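Local coordinates for protein laccase (Uncultured bacterium, PDB 4F7K) that probably oxidises phenolic substrates with dioxygen as electron acceptor, as a bacterial laccase of the multicopper oxidase family, at residues 349-354 with 400-405; 234-239 with 273-278; 198-203 with 248-253. All blocks are in the same frame, centred on the assembly; numbering follows the deposited sequence. Where two conformers were deposited one is given.

How the interactions relate
Interaction 1 probably marks the type 1 copper region of this laccase, because the family's histidine and cysteine signature lies on its two segments. The centres of interactions 2 and 3 are about 32 Å and 23 Å, respectively, from its centre; neither touches it, the nearest atoms being about 15 Å and 10 Å away. Interaction 2, on the other side of the chain's centre from interaction 1, lays a loop over strand 232-239, whereas interaction 3 pairs strands 197-202 and 245-249. These last two meet: Ile-235 CG2 packs 3.8 Å from Leu-201 CD2, joining two sheets. Their segments alternate along the chain, and both close before interaction 1 opens.

Interaction 1. Residues 349-354 with 400-405; sequences FPHGIH and CHMLGH
Gly-352 and His-401 form an antiparallel hydrogen-bonded pair: Gly-352 N to His-401 O and His-401 N to Gly-352 O both span 2.7 Å, the second nearly straight (171°) and in the carbonyl plane. A third bond, Leu-403 N to Pro-350 O at 3.1 Å, continues the ladder past the strand end, where a type II turn from Met-402 to His-405 begins. Non-hydrogen-bonded pairs flank the central one, so that His-351, Met-402, Ile-353 and Cys-400 share one sheet face. There the pairing sets Met-402 CB over the His-351 ring in a CH-pi contact, 3.8 Å from the centroid, and chi1 (-170°) carries CG past His-351 CE1 toward Phe-349. The ring's rotation is steadied by ND1, which donates in the ring plane to Phe-349 O at 3.0 Å, from above the carbonyl plane. With an alanine at His-351 the imidazole is gone, which would probably open a gap beside Met-402 and leave Phe-349 O to Asn-345. Farther out, CE1 of His-405 points at the centre of the Phe-349 face in a T-shaped pair (planes at 69°), while His-405 ND1 holds Leu-403 O at 2.9 Å. On the other face, His-401 NE2 bonds to Asp-194. His-351, Cys-400 and His-405 match the type 1 copper ligands of related cupredoxin-type domains, but with Cys-400 SG 7.0 Å from His-351 NE2 the site is not assembled here.

Interaction 2. Residues 234-239 with 273-278; sequences DIIADV and SEIPAL
Ile-275 sits over Ile-236, fixing a loop against the face of a cupredoxin-type beta-sheet. No hydrogen bond crosses between the segments, and the contact is made mainly by aliphatic branches. The two isoleucines slide past each other in opposite directions: Ile-275 CG2 meets Ile-236 CB at 4.1 Å, while Ile-275 CG1 passes over the backbone, 3.7 Å from Ile-236 O. From there chi2 of Ile-275 (89°) turns CD1 toward the carboxylate of Asp-238. At the far end of the loop segment, Leu-278 closes over the outer part of Ile-236, with CD2 4.3 Å from Ile-236 CD1. Pro-127 lies against both of these side chains, and Val-209 of strand 204-211 also touches both. Polar groups complete the second shell. Arg-183, on the adjacent strand 183-190, forms a salt bridge through NE to Asp-238 OD1 and donates NH2 and NH1 to the carbonyls of Ser-273 and Glu-274, tying loop and strand together. Asp-234 forms a salt bridge through OD2 with Arg-185 and a hydrogen bond through OD1 with Thr-98. Both carboxylates therefore have polar mates, yet each also borders a methyl of the loop: Asp-238 OD2 lies 4.0 Å from Ile-275 CD1, and Asp-234 OD2 4.2 Å from Leu-278 CD1.

Interaction 3. Residues 198-203 with 248-253; sequences PVELEG and VFPTRD
Glu-200 and Val-248 form an antiparallel hydrogen-bonded pair between strands 197-202 and 245-249, the two inner strands of a four-stranded sheet that, by family, probably belongs to the middle cupredoxin-type domain. Glu-200 N donates to Val-248 O at 2.7 Å, and Val-248 N to Glu-200 O at 2.7 Å; both bonds are nearly straight and lie in the planes of their carbonyls. Toward Pro-198 the ladder gives way to proline packing; the other way it continues with Glu-202 and Gly-246. The ring of Pro-198 reaches the Phe-249 ring obliquely, with CD 3.4 Å from Phe-249 CE2, and its CB meets Pro-250 CD at 3.9 Å. Phe-249 has CG anti to the backbone N (chi1 179°), which carries its ring back to Pro-198. On the face shared by Glu-200 and Val-248, the Glu-200 chain bends at chi2 (-58°): its CG lies across Pro-250 CG at 4.0 Å, while OE2 turns away to accept a bond from Gly-224 N. Glu-202 extends past Val-248 instead, bringing OE2 to 3.6 Å from Val-248 CG2. Its other oxygen bonds weakly to a glycerol, probably from the crystallisation liquor. On the flank of strand 245-249, Phe-249 pairs by backbone with Tyr-256 of strand 256-261, and Val-248 packs on Leu-257; beside strand 197-202, the short strand 226-227 completes the sheet, next to the backbone bonding of Val-199 with Leu-225.

Interaction 1. Residues 349-354 with 400-405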
loop_
_atom_site.group_PDB
_atom_site.type_symbol
_atom_site.label_atom_id
_atom_site.label_comp_id
_atom_site.label_asym_id
_atom_site.label_seq_id
_atom_site.Cartn_x
_atom_site.Cartn_y
_atom_site.Cartn_z
ATOM N N PHE A 349 -14.718 -16.064 -1.983
ATOM C CA PHE A 349 -14.188 -14.709 -2.058
ATOM C C PHE A 349 -12.666 -14.653 -1.938
ATOM O O PHE A 349 -12.064 -15.356 -1.096
ATOM C CB PHE A 349 -14.882 -13.814 -1.030
ATOM C CG PHE A 349 -16.307 -13.518 -1.374
ATOM C CD1 PHE A 349 -16.646 -12.344 -2.038
ATOM C CD2 PHE A 349 -17.314 -14.433 -1.081
ATOM C CE1 PHE A 349 -17.991 -12.089 -2.386
ATOM C CE2 PHE A 349 -18.658 -14.173 -1.430
ATOM C CZ PHE A 349 -18.980 -13.007 -2.073
ATOM N N PRO A 350 -12.031 -13.839 -2.787
ATOM C CA PRO A 350 -10.575 -13.589 -2.705
ATOM C C PRO A 350 -10.217 -12.965 -1.354
ATOM O O PRO A 350 -11.027 -12.207 -0.810
ATOM C CB PRO A 350 -10.332 -12.573 -3.826
ATOM C CG PRO A 350 -11.712 -11.955 -4.073
ATOM C CD PRO A 350 -12.666 -13.054 -3.862
ATOM N N HIS A 351 -9.053 -13.325 -0.817
ATOM C CA HIS A 351 -8.577 -12.785 0.434
ATOM C C HIS A 351 -7.293 -12.040 0.193
ATOM O O HIS A 351 -6.438 -12.525 -0.550
ATOM C CB HIS A 351 -8.243 -13.892 1.434
ATOM C CG HIS A 351 -9.429 -14.492 2.107
ATOM N ND1 HIS A 351 -10.454 -15.095 1.405
ATOM C CD2 HIS A 351 -9.750 -14.603 3.419
ATOM C CE1 HIS A 351 -11.365 -15.544 2.256
ATOM N NE2 HIS A 351 -10.957 -15.271 3.484
ATOM N N GLY A 352 -7.170 -10.862 0.804
ATOM C CA GLY A 352 -5.929 -10.128 0.825
ATOM C C GLY A 352 -5.090 -10.596 2.009
ATOM O O GLY A 352 -5.599 -10.748 3.118
ATOM N N ILE A 353 -3.822 -10.838 1.799
ATOM C CA ILE A 353 -2.975 -11.397 2.871
ATOM C C ILE A 353 -1.793 -10.497 3.131
ATOM O O ILE A 353 -0.996 -10.270 2.237
ATOM C CB ILE A 353 -2.409 -12.763 2.430
ATOM C CG1 ILE A 353 -3.557 -13.675 1.940
ATOM C CG2 ILE A 353 -1.508 -13.406 3.522
ATOM C CD1 ILE A 353 -4.209 -14.559 3.050
ATOM N N HIS A 354 -1.660 -10.006 4.356
ATOM C CA HIS A 354 -0.546 -9.115 4.684
ATOM C C HIS A 354 0.280 -9.614 5.895
ATOM O O HIS A 354 -0.273 -9.842 6.970
ATOM C CB HIS A 354 -1.075 -7.692 4.851
ATOM C CG HIS A 354 -0.061 -6.714 5.369
ATOM N ND1 HIS A 354 1.215 -6.608 4.850
ATOM C CD2 HIS A 354 -0.151 -5.774 6.344
ATOM C CE1 HIS A 354 1.873 -5.663 5.499
ATOM N NE2 HIS A 354 1.067 -5.144 6.408
ATOM N N CYS A 400 -5.291 -11.884 7.182
ATOM C CA CYS A 400 -6.013 -12.344 6.007
ATOM C C CYS A 400 -7.379 -11.691 5.985
ATOM O O CYS A 400 -8.189 -11.895 6.897
ATOM C CB CYS A 400 -6.132 -13.866 6.004
ATOM S SG CYS A 400 -4.488 -14.665 6.163
ATOM N N HIS A 401 -7.625 -10.878 4.970
ATOM C CA HIS A 401 -8.900 -10.157 4.879
ATOM C C HIS A 401 -9.710 -10.679 3.709
ATOM O O HIS A 401 -9.251 -10.623 2.566
ATOM C CB HIS A 401 -8.677 -8.648 4.716
ATOM C CG HIS A 401 -9.939 -7.861 4.512
ATOM N ND1 HIS A 401 -10.846 -7.628 5.525
ATOM C CD2 HIS A 401 -10.429 -7.226 3.419
ATOM C CE1 HIS A 401 -11.843 -6.892 5.061
ATOM N NE2 HIS A 401 -11.615 -6.639 3.785
ATOM N N MET A 402 -10.910 -11.166 4.011
ATOM C CA MET A 402 -11.886 -11.496 2.991
ATOM C C MET A 402 -12.484 -10.211 2.359
ATOM O O MET A 402 -13.136 -9.394 3.034
ATOM C CB MET A 402 -12.988 -12.421 3.543
ATOM C CG MET A 402 -13.951 -13.012 2.431
ATOM S SD MET A 402 -15.147 -14.205 3.175
ATOM C CE MET A 402 -16.294 -14.460 1.866
ATOM N N LEU A 403 -12.236 -10.057 1.066
ATOM C CA LEU A 403 -12.688 -8.895 0.331
ATOM C C LEU A 403 -14.223 -8.778 0.379
ATOM O O LEU A 403 -14.944 -9.750 0.125
ATOM C CB LEU A 403 -12.171 -8.940 -1.103
ATOM C CG LEU A 403 -10.789 -8.279 -1.343
ATOM C CD1 LEU A 403 -9.625 -8.940 -0.626
ATOM C CD2 LEU A 403 -10.481 -8.129 -2.823
ATOM N N GLY A 404 -14.706 -7.596 0.755
ATOM C CA GLY A 404 -16.121 -7.312 0.727
ATOM C C GLY A 404 -16.777 -7.714 2.021
ATOM O O GLY A 404 -17.992 -7.661 2.158
ATOM N N HIS A 405 -15.970 -8.136 2.973
ATOM C CA HIS A 405 -16.509 -8.666 4.198
ATOM C C HIS A 405 -15.947 -7.954 5.415
ATOM O O HIS A 405 -14.773 -7.578 5.464
ATOM C CB HIS A 405 -16.335 -10.192 4.253
ATOM C CG HIS A 405 -17.195 -10.917 3.259
ATOM N ND1 HIS A 405 -16.936 -10.909 1.903
ATOM C CD2 HIS A 405 -18.334 -11.634 3.420
ATOM C CE1 HIS A 405 -17.871 -11.600 1.275
ATOM N NE2 HIS A 405 -18.726 -12.058 2.171
#

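Interaction 2. Residues 234-239 with 273-278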
loop_
_atom_site.group_PDB
_atom_site.type_symbol
_atom_site.label_atom_id
_atom_site.label_comp_id
_atom_site.label_asym_id
_atom_site.label_seq_id
_atom_site.Cartn_x
_atom_site.Cartn_y
_atom_site.Cartn_z
ATOM N N ASP A 234 5.869 0.853 -8.364
ATOM C CA ASP A 234 6.547 2.061 -8.853
ATOM C C ASP A 234 6.737 1.993 -10.379
ATOM O O ASP A 234 7.173 0.995 -10.914
ATOM C CB ASP A 234 7.929 2.239 -8.180
ATOM C CG ASP A 234 7.867 3.035 -6.882
ATOM O OD1 ASP A 234 6.773 3.153 -6.264
ATOM O OD2 ASP A 234 8.921 3.573 -6.471
ATOM N N ILE A 235 6.427 3.078 -11.067
ATOM C CA ILE A 235 6.585 3.146 -12.501
ATOM C C ILE A 235 7.448 4.347 -12.867
ATOM O O ILE A 235 7.222 5.465 -12.405
ATOM C CB ILE A 235 5.227 3.202 -13.220
ATOM C CG1 ILE A 235 4.620 1.789 -13.258
ATOM C CG2 ILE A 235 5.362 3.770 -14.640
ATOM C CD1 ILE A 235 3.163 1.734 -13.261
ATOM N N ILE A 236 8.477 4.106 -13.684
ATOM C CA ILE A 236 9.130 5.237 -14.273
ATOM C C ILE A 236 8.807 5.213 -15.754
ATOM O O ILE A 236 8.911 4.181 -16.408
ATOM C CB ILE A 236 10.639 5.245 -13.967
ATOM C CG1 ILE A 236 10.836 5.530 -12.467
ATOM C CG2 ILE A 236 11.347 6.267 -14.835
ATOM C CD1 ILE A 236 12.231 5.094 -11.941
ATOM N N ALA A 237 8.405 6.360 -16.276
ATOM C CA ALA A 237 7.998 6.449 -17.649
ATOM C C ALA A 237 8.188 7.865 -18.151
ATOM O O ALA A 237 8.324 8.809 -17.361
ATOM C CB ALA A 237 6.540 6.003 -17.802
ATOM N N ASP A 238 8.231 7.992 -19.477
ATOM C CA ASP A 238 8.353 9.273 -20.141
ATOM C C ASP A 238 6.979 9.672 -20.643
ATOM O O ASP A 238 6.205 8.819 -21.118
ATOM C CB ASP A 238 9.319 9.161 -21.327
ATOM C CG ASP A 238 10.755 8.831 -20.898
ATOM O OD1 ASP A 238 11.302 9.514 -20.004
ATOM O OD2 ASP A 238 11.342 7.885 -21.475
ATOM N N VAL A 239 6.676 10.961 -20.545
ATOM C CA VAL A 239 5.408 11.480 -21.039
ATOM C C VAL A 239 5.486 11.597 -22.556
ATOM O O VAL A 239 6.230 12.445 -23.087
ATOM C CB VAL A 239 5.086 12.841 -20.425
ATOM C CG1 VAL A 239 3.744 13.342 -20.936
ATOM C CG2 VAL A 239 5.110 12.751 -18.892
ATOM N N SER A 273 16.753 8.277 -22.966
ATOM C CA SER A 273 17.587 7.356 -22.197
ATOM C C SER A 273 16.811 6.119 -21.784
ATOM O O SER A 273 15.569 6.122 -21.759
ATOM C CB SER A 273 18.159 8.042 -20.948
ATOM N N GLU A 274 17.554 5.064 -21.465
ATOM C CA GLU A 274 16.981 3.865 -20.870
ATOM C C GLU A 274 16.271 4.217 -19.554
ATOM O O GLU A 274 16.749 5.065 -18.788
ATOM C CB GLU A 274 18.089 2.844 -20.600
ATOM N N ILE A 275 15.128 3.586 -19.291
ATOM C CA ILE A 275 14.548 3.676 -17.962
ATOM C C ILE A 275 15.443 2.845 -17.040
ATOM O O ILE A 275 15.538 1.625 -17.204
ATOM C CB ILE A 275 13.083 3.169 -17.901
ATOM C CG1 ILE A 275 12.102 4.245 -18.374
ATOM C CG2 ILE A 275 12.739 2.756 -16.504
ATOM C CD1 ILE A 275 11.838 4.221 -19.868
ATOM N N PRO A 276 16.100 3.500 -16.065
ATOM C CA PRO A 276 17.075 2.788 -15.235
ATOM C C PRO A 276 16.356 1.864 -14.243
ATOM O O PRO A 276 15.153 2.023 -14.006
ATOM C CB PRO A 276 17.765 3.925 -14.490
ATOM C CG PRO A 276 16.628 4.913 -14.262
ATOM C CD PRO A 276 15.801 4.845 -15.526
ATOM N N ALA A 277 17.082 0.900 -13.687
ATOM C CA ALA A 277 16.550 0.094 -12.596
ATOM C C ALA A 277 16.839 0.794 -11.264
ATOM O O ALA A 277 17.816 1.541 -11.140
ATOM C CB ALA A 277 17.165 -1.296 -12.620
ATOM N N LEU A 278 15.991 0.550 -10.271
ATOM C CA LEU A 278 16.236 1.068 -8.918
ATOM C C LEU A 278 17.348 0.273 -8.204
ATOM O O LEU A 278 17.466 -0.941 -8.399
ATOM C CB LEU A 278 14.939 1.079 -8.083
ATOM C CG LEU A 278 13.836 2.038 -8.551
ATOM C CD1 LEU A 278 12.574 1.843 -7.742
ATOM C CD2 LEU A 278 14.276 3.500 -8.482
#

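Interaction 3. Residues 198-203 with 248-253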
loop_
_atom_site.group_PDB
_atom_site.type_symbol
_atom_site.label_atom_id
_atom_site.label_comp_id
_atom_site.label_asym_id
_atom_site.label_seq_id
_atom_site.Cartn_x
_atom_site.Cartn_y
_atom_site.Cartn_z
ATOM N N PRO A 198 -7.184 -3.627 -11.625
ATOM C CA PRO A 198 -6.271 -3.592 -12.764
ATOM C C PRO A 198 -6.061 -2.140 -13.104
ATOM O O PRO A 198 -7.019 -1.349 -13.048
ATOM C CB PRO A 198 -7.049 -4.257 -13.906
ATOM C CG PRO A 198 -8.451 -4.507 -13.409
ATOM C CD PRO A 198 -8.577 -3.928 -12.005
ATOM N N VAL A 199 -4.828 -1.756 -13.406
ATOM C CA VAL A 199 -4.559 -0.370 -13.736
ATOM C C VAL A 199 -3.798 -0.269 -15.047
ATOM O O VAL A 199 -2.644 -0.697 -15.128
ATOM C CB VAL A 199 -3.750 0.360 -12.655
ATOM C CG1 VAL A 199 -3.640 1.843 -13.014
ATOM C CG2 VAL A 199 -4.404 0.179 -11.259
ATOM N N GLU A 200 -4.443 0.324 -16.045
ATOM C CA GLU A 200 -3.787 0.628 -17.324
ATOM C C GLU A 200 -3.298 2.073 -17.349
ATOM O O GLU A 200 -4.058 3.012 -17.052
ATOM C CB GLU A 200 -4.733 0.384 -18.486
ATOM C CG GLU A 200 -4.978 -1.071 -18.777
ATOM C CD GLU A 200 -3.692 -1.868 -19.080
ATOM O OE1 GLU A 200 -2.740 -1.308 -19.680
ATOM O OE2 GLU A 200 -3.639 -3.071 -18.718
ATOM N N LEU A 201 -2.021 2.251 -17.667
ATOM C CA LEU A 201 -1.481 3.596 -17.851
ATOM C C LEU A 201 -1.655 4.056 -19.262
ATOM O O LEU A 201 -1.382 3.307 -20.181
ATOM C CB LEU A 201 -0.011 3.646 -17.508
ATOM C CG LEU A 201 0.305 4.137 -16.113
ATOM C CD1 LEU A 201 -0.339 3.280 -15.099
ATOM C CD2 LEU A 201 1.792 4.078 -15.965
ATOM N N GLU A 202 -2.095 5.294 -19.448
ATOM C CA GLU A 202 -2.135 5.890 -20.796
ATOM C C GLU A 202 -1.328 7.173 -20.879
ATOM O O GLU A 202 -1.172 7.867 -19.879
ATOM C CB GLU A 202 -3.573 6.125 -21.233
ATOM C CG GLU A 202 -4.330 4.813 -21.420
ATOM C CD GLU A 202 -5.735 5.001 -21.899
ATOM O OE1 GLU A 202 -6.146 6.151 -22.174
ATOM O OE2 GLU A 202 -6.435 3.977 -22.000
ATOM N N GLY A 203 -0.778 7.450 -22.070
ATOM C CA GLY A 203 -0.022 8.687 -22.335
ATOM C C GLY A 203 1.424 8.685 -21.884
ATOM O O GLY A 203 2.097 9.703 -21.955
ATOM N N VAL A 248 -6.335 4.079 -16.011
ATOM C CA VAL A 248 -7.548 3.457 -16.475
ATOM C C VAL A 248 -7.839 2.114 -15.816
ATOM O O VAL A 248 -6.967 1.295 -15.638
ATOM C CB VAL A 248 -7.589 3.371 -18.039
ATOM C CG1 VAL A 248 -8.836 2.631 -18.530
ATOM C CG2 VAL A 248 -7.586 4.771 -18.633
ATOM N N PHE A 249 -9.111 1.921 -15.467
ATOM C CA PHE A 249 -9.610 0.659 -14.980
ATOM C C PHE A 249 -10.417 0.018 -16.129
ATOM O O PHE A 249 -11.566 0.400 -16.390
ATOM C CB PHE A 249 -10.446 0.924 -13.724
ATOM C CG PHE A 249 -11.065 -0.299 -13.098
ATOM C CD1 PHE A 249 -11.813 -0.170 -11.946
ATOM C CD2 PHE A 249 -10.950 -1.546 -13.658
ATOM C CE1 PHE A 249 -12.435 -1.277 -11.354
ATOM C CE2 PHE A 249 -11.571 -2.661 -13.064
ATOM C CZ PHE A 249 -12.303 -2.504 -11.903
ATOM N N PRO A 250 -9.806 -0.945 -16.830
ATOM C CA PRO A 250 -10.428 -1.551 -17.984
ATOM C C PRO A 250 -11.538 -2.488 -17.522
ATOM O O PRO A 250 -11.369 -3.207 -16.536
ATOM C CB PRO A 250 -9.271 -2.334 -18.627
ATOM C CG PRO A 250 -8.402 -2.714 -17.472
ATOM C CD PRO A 250 -8.602 -1.680 -16.402
ATOM N N THR A 251 -12.687 -2.421 -18.175
ATOM C CA THR A 251 -13.804 -3.271 -17.806
ATOM C C THR A 251 -14.531 -3.782 -19.044
ATOM O O THR A 251 -14.404 -3.219 -20.143
ATOM C CB THR A 251 -14.870 -2.526 -16.947
ATOM O OG1 THR A 251 -15.777 -1.820 -17.826
ATOM C CG2 THR A 251 -14.218 -1.576 -15.863
ATOM N N ARG A 252 -15.345 -4.813 -18.815
ATOM C CA ARG A 252 -16.170 -5.454 -19.827
ATOM C C ARG A 252 -17.057 -4.450 -20.561
ATOM O O ARG A 252 -17.382 -4.614 -21.738
ATOM C CB ARG A 252 -17.059 -6.499 -19.126
ATOM C CG ARG A 252 -17.630 -7.545 -20.028
ATOM C CD ARG A 252 -18.487 -8.528 -19.242
ATOM N NE ARG A 252 -17.678 -9.383 -18.385
ATOM C CZ ARG A 252 -16.972 -10.421 -18.824
ATOM N NH1 ARG A 252 -16.975 -10.717 -20.115
ATOM N NH2 ARG A 252 -16.270 -11.159 -17.970
ATOM N N ASP A 253 -17.456 -3.410 -19.842
ATOM C CA ASP A 253 -18.380 -2.390 -20.336
ATOM C C ASP A 253 -17.632 -1.182 -20.903
ATOM O O ASP A 253 -18.241 -0.210 -21.334
ATOM C CB ASP A 253 -19.338 -1.973 -19.204
ATOM C CG ASP A 253 -20.165 -3.151 -18.665
ATOM O OD1 ASP A 253 -20.859 -3.818 -19.453
ATOM O OD2 ASP A 253 -20.130 -3.421 -17.448
#